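Local coordinates for protein Cas13d (uncultured Ruminococcus sp, PDB 6IV9) that binds a CRISPR RNA and, through its two HEPN domains, governs maturation of that RNA and cleavage of target RNA, at residues E784-R789 with F796-K801; R400-K405 with D463-D468; S243-L248 with A272-V277; A641-E646 with E834-I839. The protein carries 2 engineered substitutions. All coordinates share one frame; numbering follows the deposited sequence.

The four contacts join different pairs of helices in a largely helical protein. Contacts 2 and 3 are buried, contact 1 is partly buried and contact 4 lies at the surface. Contacts 1 and 2, whose centres stand about 65 Å apart on opposite sides of the chain's centre, both reach RNA phosphates through lysines; contact 1 combines cysteine packing with a lysine bonded to carbonyls at a helix end, whereas contact 2 has no hydrogen bond between its segments. Contacts 3 and 4 stay about 17 and 14 Å from the RNA at their nearest atoms. One wedges a phenylalanine between helices, the other lays lysine stems together. Contact 1 is nested within the chain loop closed by contact 4.

Contact 1 of 4, residues E784-R789 with F796-K801; sequences ELCDDR and FLKKNK. With nucleotides of chain B.
K798 reaches across to the carboxyl end of helix 777-788, where its NZ donates to C786 O at 3.1 Å. The ammonium lies in the carbonyl plane on a lone pair, with a C=O...N angle of 136°. A second, weak bond runs from K798 NZ to R789 O at 3.2 Å, so that one charged group spans the last helical turn and the first residue beyond it. With CG anti to the backbone N and a bend at chi2 (55°), the lysine chain turns toward the neighbouring helix. Beside it C786 turns its sulfur toward the other backbone: SG lies 3.5 Å from K798 N and 3.7 Å from L797 CB, and the CA atoms of C786 and K798 come within 5.5 Å, an approach consistent with the small cysteine side chain.

The far side of the second helix meets RNA of chain B. K799 NZ donates to OP1 of the guanosine nucleotide at 3.0 Å, and N800 ND2 to OP1 of the preceding uridine at 3.1 Å, nearly straight at 162°. N800 is held by its other amide atom, OD1, which caps L803 N at the start of helix 801-813. Further out, D787 forms salt bridges with R804 and K805 of that helix, while R789 pairs with E765 and carries L785 CD2 over one face of its guanidinium.

The whole is a helix-loop-helix segment in which a lysine closes a helix end and an asparagine N-cap also donates to an RNA phosphate, as part of a crRNA-binding surface.

Contact 2 of 4, residues R400-K405 with D463-D468; sequences RSKMYK and DHMNGD. With nucleotides of chain B.
M465 lies across K402 and M403 at the tight turn linking helices 436-464 and 467-475, where it is the centre of an inverse gamma turn. Its side chain bends at chi2 (-64°) and again at chi3 (101°), which carries the thioether over the flank of helix 400-418. There it meets the two neighbours differently. The K402 stem passes at about a right angle to it, with K402 CG 3.8 Å from M465 SD and the terminal methyl resting near K402 CD. Against M403 the meeting is oblique and nearer the base of the chain, M403 CB standing 3.9 Å from M465 CG. No hydrogen bond joins the segments; sulfur and methylene surfaces do the work, with L343 and V399 also touching M465.

Having passed the methionine, K402 bends at chi3 and chi4 and delivers NZ to OP2 of the cytidine nucleotide of chain B, 2.7 Å away. N340 OD1 accepts a second bond from the same ammonium. K405, one turn on, forms a salt bridge to another phosphate of the RNA.

On the same helix, R400 folds over Y404, its CG 3.3 Å above one face of the ring and offset toward the rim. R400 NH1 donates to Y404 OH at 3.2 Å, the hydroxyl tilted 23° from the guanidinium plane; the guanidinium also bonds F391 O and forms a salt bridge with D397.

Beyond the turn N466 caps helix 467-475 through OD1 and V469 N, and the cytosine lies against the start of that helix, with G467 CA 3.4 Å from its N4.

Contact 3 of 4, residues S243-L248 with A272-V277; sequences SKFNDL and AYKKRV
The F245 ring meets helix 267-291 rim first: K274 O lies at its edge, near the ring plane and 3.4 Å from CZ. V277 CG1 comes from an oblique direction, 4.0 Å from F245 CE1. A further aromatic, F222, meets F245 edge to face. Within the second helix V277 is shared between rings, since its other methyl, CG2, lies 3.6 Å above one face of Y273, offset toward the rim. The R276 guanidinium, on its part, carries A272 O over one face and has a cation-pi partner in Y320.

F245 gains this reach because a chi1 of 176° puts its ring trans to the amide nitrogen, sending it out from helix 232-251 toward helix 267-291. The backbones stand well apart, 9.2 Å between the CA atoms of F245 and K274, and the aromatic spans the interval. K274 contributes its base, CB being 4.2 Å from F245 CZ, while its chain runs on past the ring with a bend at chi3. An edge C-H of the ring directed at the carbonyl oxygen would be a mildly favourable electrostatic contact, but no hydrogen bond crosses here.

Y278 and L281 of the same helix also touch the ring. The arrangement is packing between consecutive helices, 232-251 and 267-291, joined through the loop 252-266 and bridged by one aromatic, about 17 Å from the RNA at the nearest atom.

Contact 4 of 4, residues A641-E646 with E834-I839; sequences AQKIRE and ELKEYI
Just before K836, which packs on K643, the carbonyl oxygen L835 O is gripped by two backbone N-H groups, from I839 N at 2.8 Å and Y838 N at 3.2 Å. These bonds belong to the short helix 835-838, with E834 at its N-cap position.

In K836, chi1 (175°) sets CG opposite the amide nitrogen and directs the start of the chain against helix 641-647, before a bend at chi2 (-94°). K836 CB meets K643 CB at 3.9 Å, and K836 CG lies 3.9 Å from K643 O and 4.1 Å from E646 CB. The lysine thus fits against one turn of the partner helix, between residues three apart. Two helices far apart in sequence are brought together here, both resting on the long helix 713-760: I644 touches M731 and V735, and L835 touches L738.

No hydrogen bond crosses between the segments. E646 turns back at chi2 (-55°) and makes its salt bridge with K649 instead. The two ammonium groups, K643 NZ and K836 NZ, stand 5.0 Å apart, a like-charge pair that may repel weakly, an effect that E837, 5.7 Å from K643 NZ through OE2, could offset.

Contact 1 of 4, residues E784-R789 with F796-K801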
# COMPACT_ATOMS: atom_id res chain seq x y z
N GLU A 784 34.53 -8.95 -5.11
CA GLU A 784 36.01 -9.00 -5.13
C GLU A 784 36.53 -9.48 -3.78
O GLU A 784 37.44 -10.28 -3.76
CB GLU A 784 36.55 -7.60 -5.40
CG GLU A 784 36.46 -7.17 -6.84
CD GLU A 784 36.83 -5.72 -7.09
OE1 GLU A 784 36.82 -5.31 -8.25
OE2 GLU A 784 37.10 -4.99 -6.13
N LEU A 785 35.96 -8.98 -2.68
CA LEU A 785 36.40 -9.36 -1.32
C LEU A 785 36.14 -10.85 -1.10
O LEU A 785 36.95 -11.47 -0.45
CB LEU A 785 35.69 -8.51 -0.28
CG LEU A 785 36.08 -7.04 -0.29
CD1 LEU A 785 35.20 -6.23 0.62
CD2 LEU A 785 37.54 -6.88 0.09
N CYS A 786 35.04 -11.38 -1.61
CA CYS A 786 34.80 -12.83 -1.41
C CYS A 786 35.90 -13.62 -2.11
O CYS A 786 36.32 -14.61 -1.57
CB CYS A 786 33.46 -13.25 -2.00
SG CYS A 786 32.05 -12.73 -1.00
N ASP A 787 36.26 -13.22 -3.32
CA ASP A 787 37.30 -13.94 -4.10
C ASP A 787 38.69 -13.79 -3.46
O ASP A 787 39.38 -14.79 -3.37
CB ASP A 787 37.32 -13.49 -5.56
CG ASP A 787 36.01 -13.64 -6.33
OD1 ASP A 787 35.24 -14.56 -6.04
OD2 ASP A 787 35.79 -12.82 -7.22
N ASP A 788 39.06 -12.60 -3.01
CA ASP A 788 40.44 -12.32 -2.53
C ASP A 788 40.67 -12.53 -1.03
O ASP A 788 41.83 -12.56 -0.66
CB ASP A 788 40.79 -10.86 -2.78
CG ASP A 788 40.64 -10.40 -4.22
OD1 ASP A 788 40.56 -11.25 -5.09
OD2 ASP A 788 40.61 -9.19 -4.44
N ARG A 789 39.64 -12.68 -0.21
CA ARG A 789 39.85 -12.75 1.26
C ARG A 789 39.14 -13.96 1.86
O ARG A 789 38.50 -14.67 1.12
CB ARG A 789 39.34 -11.48 1.93
CG ARG A 789 40.01 -10.21 1.44
CD ARG A 789 39.47 -9.02 2.18
NE ARG A 789 40.52 -8.15 2.69
CZ ARG A 789 40.78 -6.94 2.25
NH1 ARG A 789 41.31 -6.77 1.06
NH2 ARG A 789 40.52 -5.89 3.02
N PHE A 796 25.55 -13.73 1.61
CA PHE A 796 24.90 -14.22 0.37
C PHE A 796 25.97 -14.53 -0.67
O PHE A 796 25.94 -15.59 -1.25
CB PHE A 796 24.02 -13.14 -0.24
CG PHE A 796 22.75 -12.80 0.50
CD1 PHE A 796 21.76 -13.75 0.69
CD2 PHE A 796 22.53 -11.52 0.96
CE1 PHE A 796 20.59 -13.43 1.36
CE2 PHE A 796 21.36 -11.21 1.63
CZ PHE A 796 20.40 -12.16 1.82
N LEU A 797 26.87 -13.59 -0.91
CA LEU A 797 27.96 -13.76 -1.89
C LEU A 797 29.01 -14.79 -1.43
O LEU A 797 29.48 -15.52 -2.26
CB LEU A 797 28.58 -12.40 -2.16
CG LEU A 797 27.63 -11.40 -2.81
CD1 LEU A 797 28.28 -10.05 -2.95
CD2 LEU A 797 27.16 -11.91 -4.16
N LYS A 798 29.38 -14.77 -0.16
CA LYS A 798 30.44 -15.71 0.30
C LYS A 798 29.98 -17.16 0.20
O LYS A 798 30.74 -17.97 -0.28
CB LYS A 798 30.84 -15.38 1.74
CG LYS A 798 32.09 -16.09 2.23
CD LYS A 798 33.29 -15.87 1.34
CE LYS A 798 34.56 -16.51 1.84
NZ LYS A 798 35.72 -16.16 1.00
N LYS A 799 28.78 -17.46 0.67
CA LYS A 799 28.24 -18.83 0.72
C LYS A 799 27.94 -19.41 -0.66
O LYS A 799 27.98 -20.61 -0.78
CB LYS A 799 27.01 -18.92 1.62
CG LYS A 799 27.30 -18.57 3.07
CD LYS A 799 26.19 -18.94 3.98
CE LYS A 799 26.70 -19.17 5.38
NZ LYS A 799 25.62 -19.58 6.29
N ASN A 800 27.60 -18.58 -1.63
CA ASN A 800 27.19 -19.15 -2.94
C ASN A 800 28.17 -18.70 -4.02
O ASN A 800 27.94 -17.69 -4.63
CB ASN A 800 25.75 -18.77 -3.25
CG ASN A 800 25.11 -19.68 -4.27
OD1 ASN A 800 25.68 -19.92 -5.31
ND2 ASN A 800 23.94 -20.20 -3.96
N LYS A 801 29.22 -19.48 -4.23
CA LYS A 801 30.24 -19.11 -5.23
C LYS A 801 29.62 -19.05 -6.62
O LYS A 801 29.94 -18.15 -7.34
CB LYS A 801 31.45 -20.04 -5.16
CG LYS A 801 32.61 -19.64 -6.06
CD LYS A 801 33.81 -20.55 -5.97
CE LYS A 801 34.92 -19.98 -5.11
NZ LYS A 801 35.94 -21.01 -4.75
P U B 4 21.74 -19.99 -0.69
OP1 U B 4 23.17 -19.69 -0.99
OP2 U B 4 21.08 -21.17 -1.19
O5' U B 4 21.50 -19.96 0.87
C5' U B 4 22.11 -18.92 1.69
C4' U B 4 21.60 -19.01 3.10
O4' U B 4 20.16 -18.70 3.16
C3' U B 4 21.69 -20.38 3.78
O3' U B 4 22.99 -20.65 4.31
C2' U B 4 20.68 -20.21 4.90
O2' U B 4 21.15 -19.36 5.93
C1' U B 4 19.55 -19.50 4.17
N1 U B 4 18.63 -20.46 3.54
C2 U B 4 17.66 -21.02 4.34
O2 U B 4 17.57 -20.79 5.55
N3 U B 4 16.80 -21.87 3.69
C4 U B 4 16.84 -22.27 2.38
O4 U B 4 15.99 -23.05 1.96
C5 U B 4 17.87 -21.64 1.62
C6 U B 4 18.72 -20.79 2.21
P G B 5 23.47 -22.22 4.47
OP1 G B 5 24.89 -22.11 4.79
OP2 G B 5 23.00 -23.01 3.37
O5' G B 5 22.63 -22.65 5.73
C5' G B 5 22.95 -22.06 7.01
C4' G B 5 22.02 -22.48 8.09
O4' G B 5 20.64 -22.15 7.79
C3' G B 5 21.96 -23.97 8.38
O3' G B 5 23.11 -24.39 9.08
C2' G B 5 20.70 -24.02 9.22
O2' G B 5 20.87 -23.51 10.54
C1' G B 5 19.79 -23.12 8.38
N9 G B 5 19.08 -23.84 7.32
C8 G B 5 19.27 -23.80 5.97
N7 G B 5 18.37 -24.49 5.31
C5 G B 5 17.59 -25.07 6.29
C6 G B 5 16.49 -25.97 6.18
O6 G B 5 15.96 -26.39 5.16
N1 G B 5 16.00 -26.32 7.43
C2 G B 5 16.50 -25.89 8.63
N2 G B 5 15.88 -26.33 9.72
N3 G B 5 17.50 -25.03 8.74
C4 G B 5 18.01 -24.69 7.54

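Contact 2 of 4, residues R400-K405 with D463-D468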
# COMPACT_ATOMS: atom_id res chain seq x y z
N ARG A 400 -27.09 -3.22 -0.63
CA ARG A 400 -26.18 -4.30 -0.16
C ARG A 400 -25.18 -3.82 0.90
O ARG A 400 -24.97 -4.56 1.83
CB ARG A 400 -25.49 -4.98 -1.34
CG ARG A 400 -24.98 -6.37 -1.01
CD ARG A 400 -24.34 -6.99 -2.23
NE ARG A 400 -25.31 -7.20 -3.27
CZ ARG A 400 -26.34 -8.00 -3.16
NH1 ARG A 400 -26.49 -8.74 -2.08
NH2 ARG A 400 -27.22 -8.07 -4.13
N SER A 401 -24.61 -2.64 0.75
CA SER A 401 -23.62 -2.18 1.75
C SER A 401 -24.29 -2.04 3.11
O SER A 401 -23.72 -2.47 4.09
CB SER A 401 -23.01 -0.90 1.33
OG SER A 401 -22.20 -1.10 0.20
N LYS A 402 -25.48 -1.46 3.15
CA LYS A 402 -26.18 -1.29 4.44
C LYS A 402 -26.52 -2.67 5.00
O LYS A 402 -26.30 -2.89 6.16
CB LYS A 402 -27.42 -0.40 4.28
CG LYS A 402 -28.27 -0.27 5.53
CD LYS A 402 -29.42 0.68 5.40
CE LYS A 402 -28.99 2.11 5.19
NZ LYS A 402 -28.25 2.66 6.34
N MET A 403 -26.98 -3.58 4.15
CA MET A 403 -27.39 -4.92 4.60
C MET A 403 -26.19 -5.65 5.20
O MET A 403 -26.34 -6.26 6.23
CB MET A 403 -27.95 -5.73 3.44
CG MET A 403 -28.55 -7.04 3.83
SD MET A 403 -29.54 -7.79 2.51
CE MET A 403 -28.31 -7.92 1.23
N TYR A 404 -25.04 -5.57 4.54
CA TYR A 404 -23.80 -6.23 5.03
C TYR A 404 -23.33 -5.63 6.35
O TYR A 404 -22.83 -6.39 7.14
CB TYR A 404 -22.73 -6.28 3.94
CG TYR A 404 -23.08 -7.22 2.82
CD1 TYR A 404 -24.21 -8.00 2.88
CD2 TYR A 404 -22.28 -7.32 1.69
CE1 TYR A 404 -24.56 -8.85 1.86
CE2 TYR A 404 -22.61 -8.18 0.66
CZ TYR A 404 -23.75 -8.95 0.75
OH TYR A 404 -24.09 -9.78 -0.26
N LYS A 405 -23.46 -4.32 6.53
CA LYS A 405 -23.03 -3.69 7.79
C LYS A 405 -23.87 -4.26 8.94
O LYS A 405 -23.33 -4.62 9.95
CB LYS A 405 -23.21 -2.17 7.73
CG LYS A 405 -22.08 -1.39 7.10
CD LYS A 405 -22.21 0.09 7.24
CE LYS A 405 -20.94 0.84 6.91
NZ LYS A 405 -20.61 0.77 5.47
N ASP A 463 -35.73 -8.09 5.24
CA ASP A 463 -37.13 -7.59 5.20
C ASP A 463 -37.14 -6.06 5.32
O ASP A 463 -38.10 -5.45 4.88
CB ASP A 463 -37.98 -8.21 6.30
CG ASP A 463 -38.37 -9.65 6.04
OD1 ASP A 463 -38.13 -10.14 4.93
OD2 ASP A 463 -38.90 -10.27 6.95
N HIS A 464 -36.16 -5.48 5.99
CA HIS A 464 -36.16 -4.01 6.17
C HIS A 464 -35.28 -3.33 5.13
O HIS A 464 -35.25 -2.12 5.12
CB HIS A 464 -35.65 -3.63 7.55
CG HIS A 464 -36.60 -3.89 8.66
ND1 HIS A 464 -36.80 -5.13 9.17
CD2 HIS A 464 -37.39 -3.07 9.35
CE1 HIS A 464 -37.68 -5.06 10.13
NE2 HIS A 464 -38.05 -3.82 10.27
N MET A 465 -34.60 -4.12 4.30
CA MET A 465 -33.67 -3.53 3.32
C MET A 465 -34.39 -3.13 2.04
O MET A 465 -34.23 -3.77 1.03
CB MET A 465 -32.48 -4.47 3.06
CG MET A 465 -31.55 -4.56 4.26
SD MET A 465 -30.76 -3.00 4.67
CE MET A 465 -31.73 -2.43 6.06
N ASN A 466 -35.17 -2.06 2.12
CA ASN A 466 -35.89 -1.50 0.96
C ASN A 466 -36.02 0.01 1.15
O ASN A 466 -35.95 0.45 2.28
CB ASN A 466 -37.23 -2.19 0.70
CG ASN A 466 -38.22 -1.98 1.82
OD1 ASN A 466 -38.72 -0.89 2.00
ND2 ASN A 466 -38.49 -3.03 2.57
N GLY A 467 -36.24 0.73 0.06
CA GLY A 467 -36.33 2.19 0.09
C GLY A 467 -37.45 2.71 0.97
O GLY A 467 -37.24 3.72 1.61
N ASP A 468 -38.60 2.05 0.99
CA ASP A 468 -39.71 2.59 1.83
C ASP A 468 -39.34 2.55 3.31
O ASP A 468 -39.51 3.55 3.98
CB ASP A 468 -41.03 1.89 1.50
CG ASP A 468 -41.56 2.28 0.13
OD1 ASP A 468 -41.48 3.46 -0.20
OD2 ASP A 468 -42.05 1.40 -0.58
P C B 45 -28.91 6.11 5.10
OP1 C B 45 -30.18 6.85 4.87
OP2 C B 45 -28.81 5.34 6.38
O5' C B 45 -28.66 5.03 3.96
C5' C B 45 -28.78 5.42 2.59
C4' C B 45 -28.77 4.18 1.75
O4' C B 45 -30.07 3.54 1.82
C3' C B 45 -28.57 4.37 0.26
O3' C B 45 -27.21 4.49 -0.07
C2' C B 45 -29.06 3.04 -0.27
O2' C B 45 -28.22 1.93 -0.09
C1' C B 45 -30.26 2.78 0.63
N1 C B 45 -31.51 3.14 -0.08
C2 C B 45 -32.21 4.31 0.21
O2 C B 45 -31.82 5.02 1.14
N3 C B 45 -33.32 4.60 -0.51
C4 C B 45 -33.71 3.80 -1.50
N4 C B 45 -34.80 4.13 -2.18
C5 C B 45 -32.98 2.62 -1.84
C6 C B 45 -31.91 2.33 -1.11
P A B 44 -22.95 4.57 6.50
OP1 A B 44 -23.65 3.38 7.01
OP2 A B 44 -22.14 4.38 5.25
O5' A B 44 -23.81 5.90 6.23
C5' A B 44 -24.92 6.21 7.15
C4' A B 44 -25.88 7.19 6.53
O4' A B 44 -25.24 8.48 6.31
C3' A B 44 -26.38 6.74 5.15
O3' A B 44 -27.74 7.14 4.94
C2' A B 44 -25.42 7.45 4.22
O2' A B 44 -25.95 7.71 2.95
C1' A B 44 -25.26 8.78 4.93
N9 A B 44 -24.01 9.44 4.61
C8 A B 44 -22.73 8.92 4.52
N7 A B 44 -21.82 9.82 4.26
C5 A B 44 -22.53 11.01 4.18
C6 A B 44 -22.14 12.33 3.95
N6 A B 44 -20.87 12.68 3.73
N1 A B 44 -23.10 13.28 3.94
C2 A B 44 -24.37 12.92 4.18
N3 A B 44 -24.86 11.71 4.42
C4 A B 44 -23.88 10.79 4.40

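Contact 3 of 4, residues S243-L248 with A272-V277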
# COMPACT_ATOMS: atom_id res chain seq x y z
N SER A 243 7.55 29.05 -8.14
CA SER A 243 6.97 29.19 -9.49
C SER A 243 6.25 27.89 -9.88
O SER A 243 5.16 27.96 -10.42
CB SER A 243 8.05 29.60 -10.44
OG SER A 243 7.67 29.34 -11.77
N LYS A 244 6.85 26.74 -9.58
CA LYS A 244 6.23 25.43 -9.85
C LYS A 244 4.98 25.27 -8.98
O LYS A 244 4.03 24.70 -9.45
CB LYS A 244 7.25 24.30 -9.67
CG LYS A 244 8.25 24.18 -10.79
CD LYS A 244 7.65 23.55 -12.00
CE LYS A 244 8.64 23.14 -13.06
NZ LYS A 244 8.53 21.70 -13.41
N PHE A 245 5.02 25.77 -7.76
CA PHE A 245 3.88 25.66 -6.81
C PHE A 245 2.67 26.41 -7.40
O PHE A 245 1.59 25.89 -7.41
CB PHE A 245 4.30 26.26 -5.47
CG PHE A 245 3.25 26.34 -4.39
CD1 PHE A 245 2.85 25.21 -3.70
CD2 PHE A 245 2.72 27.55 -4.01
CE1 PHE A 245 1.92 25.30 -2.69
CE2 PHE A 245 1.78 27.64 -3.00
CZ PHE A 245 1.39 26.51 -2.34
N ASN A 246 2.90 27.61 -7.90
CA ASN A 246 1.82 28.39 -8.54
C ASN A 246 1.33 27.65 -9.78
O ASN A 246 0.17 27.66 -10.02
CB ASN A 246 2.23 29.83 -8.81
CG ASN A 246 2.32 30.64 -7.55
OD1 ASN A 246 1.44 30.58 -6.72
ND2 ASN A 246 3.40 31.37 -7.39
N ASP A 247 2.24 27.01 -10.52
CA ASP A 247 1.84 26.26 -11.73
C ASP A 247 0.88 25.14 -11.32
O ASP A 247 -0.13 24.97 -11.96
CB ASP A 247 3.07 25.65 -12.41
CG ASP A 247 3.92 26.63 -13.18
OD1 ASP A 247 3.41 27.67 -13.54
OD2 ASP A 247 5.09 26.33 -13.41
N LEU A 248 1.19 24.43 -10.24
CA LEU A 248 0.32 23.34 -9.75
C LEU A 248 -1.04 23.90 -9.31
O LEU A 248 -2.03 23.30 -9.59
CB LEU A 248 1.02 22.64 -8.59
CG LEU A 248 0.29 21.43 -8.03
CD1 LEU A 248 0.02 20.41 -9.12
CD2 LEU A 248 1.09 20.80 -6.92
N ALA A 272 -4.73 30.86 3.26
CA ALA A 272 -4.81 29.76 4.23
C ALA A 272 -4.76 28.42 3.49
O ALA A 272 -4.05 27.54 3.92
CB ALA A 272 -6.06 29.90 5.05
N TYR A 273 -5.49 28.32 2.38
CA TYR A 273 -5.48 27.06 1.58
C TYR A 273 -4.09 26.79 1.02
O TYR A 273 -3.59 25.71 1.21
CB TYR A 273 -6.51 27.16 0.46
CG TYR A 273 -6.33 26.16 -0.65
CD1 TYR A 273 -6.70 24.84 -0.48
CD2 TYR A 273 -5.77 26.52 -1.85
CE1 TYR A 273 -6.54 23.91 -1.48
CE2 TYR A 273 -5.59 25.60 -2.86
CZ TYR A 273 -5.98 24.29 -2.68
OH TYR A 273 -5.80 23.38 -3.66
N LYS A 274 -3.45 27.80 0.44
CA LYS A 274 -2.11 27.61 -0.16
C LYS A 274 -1.09 27.19 0.90
O LYS A 274 -0.27 26.36 0.62
CB LYS A 274 -1.66 28.90 -0.85
CG LYS A 274 -2.53 29.34 -2.02
CD LYS A 274 -1.80 30.29 -2.91
CE LYS A 274 -2.46 31.64 -3.07
NZ LYS A 274 -1.59 32.57 -3.83
N LYS A 275 -1.19 27.77 2.09
CA LYS A 275 -0.26 27.45 3.19
C LYS A 275 -0.41 25.97 3.56
O LYS A 275 0.59 25.31 3.74
CB LYS A 275 -0.60 28.36 4.37
CG LYS A 275 0.30 28.24 5.58
CD LYS A 275 -0.08 29.18 6.68
CE LYS A 275 1.06 29.46 7.62
NZ LYS A 275 0.73 30.52 8.60
N ARG A 276 -1.64 25.48 3.65
CA ARG A 276 -1.89 24.06 3.98
C ARG A 276 -1.29 23.17 2.89
O ARG A 276 -0.66 22.21 3.23
CB ARG A 276 -3.39 23.80 4.12
CG ARG A 276 -4.00 24.42 5.36
CD ARG A 276 -5.36 23.85 5.67
NE ARG A 276 -6.31 24.14 4.63
CZ ARG A 276 -7.13 25.18 4.62
NH1 ARG A 276 -7.04 26.10 5.55
NH2 ARG A 276 -8.04 25.27 3.67
N VAL A 277 -1.49 23.51 1.62
CA VAL A 277 -0.94 22.71 0.50
C VAL A 277 0.59 22.74 0.57
O VAL A 277 1.20 21.70 0.43
CB VAL A 277 -1.46 23.20 -0.86
CG1 VAL A 277 -0.79 22.46 -2.00
CG2 VAL A 277 -2.95 23.06 -0.96

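Contact 4 of 4, residues A641-E646 with E834-I839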
# COMPACT_ATOMS: atom_id res chain seq x y z
N ALA A 641 -4.22 11.54 -19.92
CA ALA A 641 -5.52 11.12 -20.49
C ALA A 641 -5.39 10.81 -21.98
O ALA A 641 -5.87 9.80 -22.41
CB ALA A 641 -6.52 12.22 -20.30
N GLN A 642 -4.76 11.70 -22.72
CA GLN A 642 -4.61 11.48 -24.17
C GLN A 642 -3.74 10.26 -24.46
O GLN A 642 -4.07 9.51 -25.35
CB GLN A 642 -4.04 12.75 -24.77
CG GLN A 642 -4.13 12.76 -26.27
CD GLN A 642 -2.80 13.25 -26.74
OE1 GLN A 642 -1.89 12.47 -27.00
NE2 GLN A 642 -2.65 14.56 -26.79
N LYS A 643 -2.64 10.10 -23.74
CA LYS A 643 -1.75 8.94 -23.97
C LYS A 643 -2.47 7.63 -23.61
O LYS A 643 -2.34 6.69 -24.34
CB LYS A 643 -0.41 9.15 -23.27
CG LYS A 643 0.45 10.21 -23.93
CD LYS A 643 1.76 10.42 -23.27
CE LYS A 643 2.37 11.76 -23.61
NZ LYS A 643 2.51 11.91 -25.07
N ILE A 644 -3.22 7.63 -22.52
CA ILE A 644 -3.95 6.40 -22.11
C ILE A 644 -4.95 6.02 -23.20
O ILE A 644 -5.05 4.86 -23.54
CB ILE A 644 -4.64 6.63 -20.75
CG1 ILE A 644 -3.62 6.60 -19.62
CG2 ILE A 644 -5.75 5.62 -20.54
CD1 ILE A 644 -2.78 5.37 -19.64
N ARG A 645 -5.65 7.01 -23.74
CA ARG A 645 -6.64 6.72 -24.80
C ARG A 645 -5.92 6.10 -26.00
O ARG A 645 -6.49 5.25 -26.59
CB ARG A 645 -7.42 7.96 -25.21
CG ARG A 645 -8.41 7.71 -26.34
CD ARG A 645 -9.46 6.69 -26.01
NE ARG A 645 -10.31 6.32 -27.12
CZ ARG A 645 -10.08 5.32 -27.95
NH1 ARG A 645 -9.01 4.58 -27.80
NH2 ARG A 645 -10.92 5.06 -28.92
N GLU A 646 -4.73 6.58 -26.35
CA GLU A 646 -3.95 6.00 -27.48
C GLU A 646 -3.52 4.57 -27.17
O GLU A 646 -3.58 3.73 -28.04
CB GLU A 646 -2.76 6.88 -27.84
CG GLU A 646 -3.19 8.21 -28.41
CD GLU A 646 -4.10 8.13 -29.62
OE1 GLU A 646 -3.69 7.55 -30.63
OE2 GLU A 646 -5.23 8.65 -29.53
N GLU A 834 6.43 7.05 -20.30
CA GLU A 834 6.79 6.75 -21.71
C GLU A 834 6.10 5.49 -22.22
O GLU A 834 6.46 5.03 -23.27
CB GLU A 834 8.30 6.55 -21.74
CG GLU A 834 9.09 7.75 -21.27
CD GLU A 834 8.94 8.96 -22.16
OE1 GLU A 834 9.05 8.80 -23.36
OE2 GLU A 834 8.72 10.05 -21.64
N LEU A 835 5.09 5.00 -21.52
CA LEU A 835 4.43 3.73 -21.88
C LEU A 835 3.87 3.79 -23.30
O LEU A 835 4.11 2.90 -24.06
CB LEU A 835 3.23 3.60 -20.94
CG LEU A 835 2.91 2.24 -20.36
CD1 LEU A 835 1.42 2.09 -20.18
CD2 LEU A 835 3.50 1.11 -21.16
N LYS A 836 3.17 4.87 -23.62
CA LYS A 836 2.51 5.03 -24.94
C LYS A 836 3.57 5.01 -26.05
O LYS A 836 3.30 4.51 -27.11
CB LYS A 836 1.65 6.29 -24.97
CG LYS A 836 1.03 6.61 -26.32
CD LYS A 836 1.87 7.56 -27.10
CE LYS A 836 1.34 7.85 -28.48
NZ LYS A 836 2.03 9.02 -29.06
N GLU A 837 4.74 5.54 -25.76
CA GLU A 837 5.82 5.64 -26.75
C GLU A 837 6.31 4.25 -27.19
O GLU A 837 6.61 4.11 -28.35
CB GLU A 837 6.91 6.53 -26.16
CG GLU A 837 7.90 7.03 -27.17
CD GLU A 837 7.41 8.10 -28.13
OE1 GLU A 837 8.09 8.30 -29.15
OE2 GLU A 837 6.38 8.72 -27.87
N TYR A 838 6.41 3.28 -26.29
CA TYR A 838 7.03 1.98 -26.68
C TYR A 838 6.13 0.76 -26.52
O TYR A 838 6.45 -0.24 -27.10
CB TYR A 838 8.28 1.75 -25.84
CG TYR A 838 9.26 2.88 -25.92
CD1 TYR A 838 9.90 3.17 -27.11
CD2 TYR A 838 9.53 3.68 -24.83
CE1 TYR A 838 10.79 4.22 -27.22
CE2 TYR A 838 10.42 4.73 -24.92
CZ TYR A 838 11.05 5.00 -26.12
OH TYR A 838 11.93 6.02 -26.24
N ILE A 839 5.02 0.85 -25.81
CA ILE A 839 4.21 -0.38 -25.57
C ILE A 839 3.73 -0.98 -26.89
O ILE A 839 3.62 -2.17 -26.96
CB ILE A 839 3.07 -0.17 -24.57
CG1 ILE A 839 2.57 -1.50 -24.01
CG2 ILE A 839 1.94 0.65 -25.18
CD1 ILE A 839 1.73 -1.34 -22.78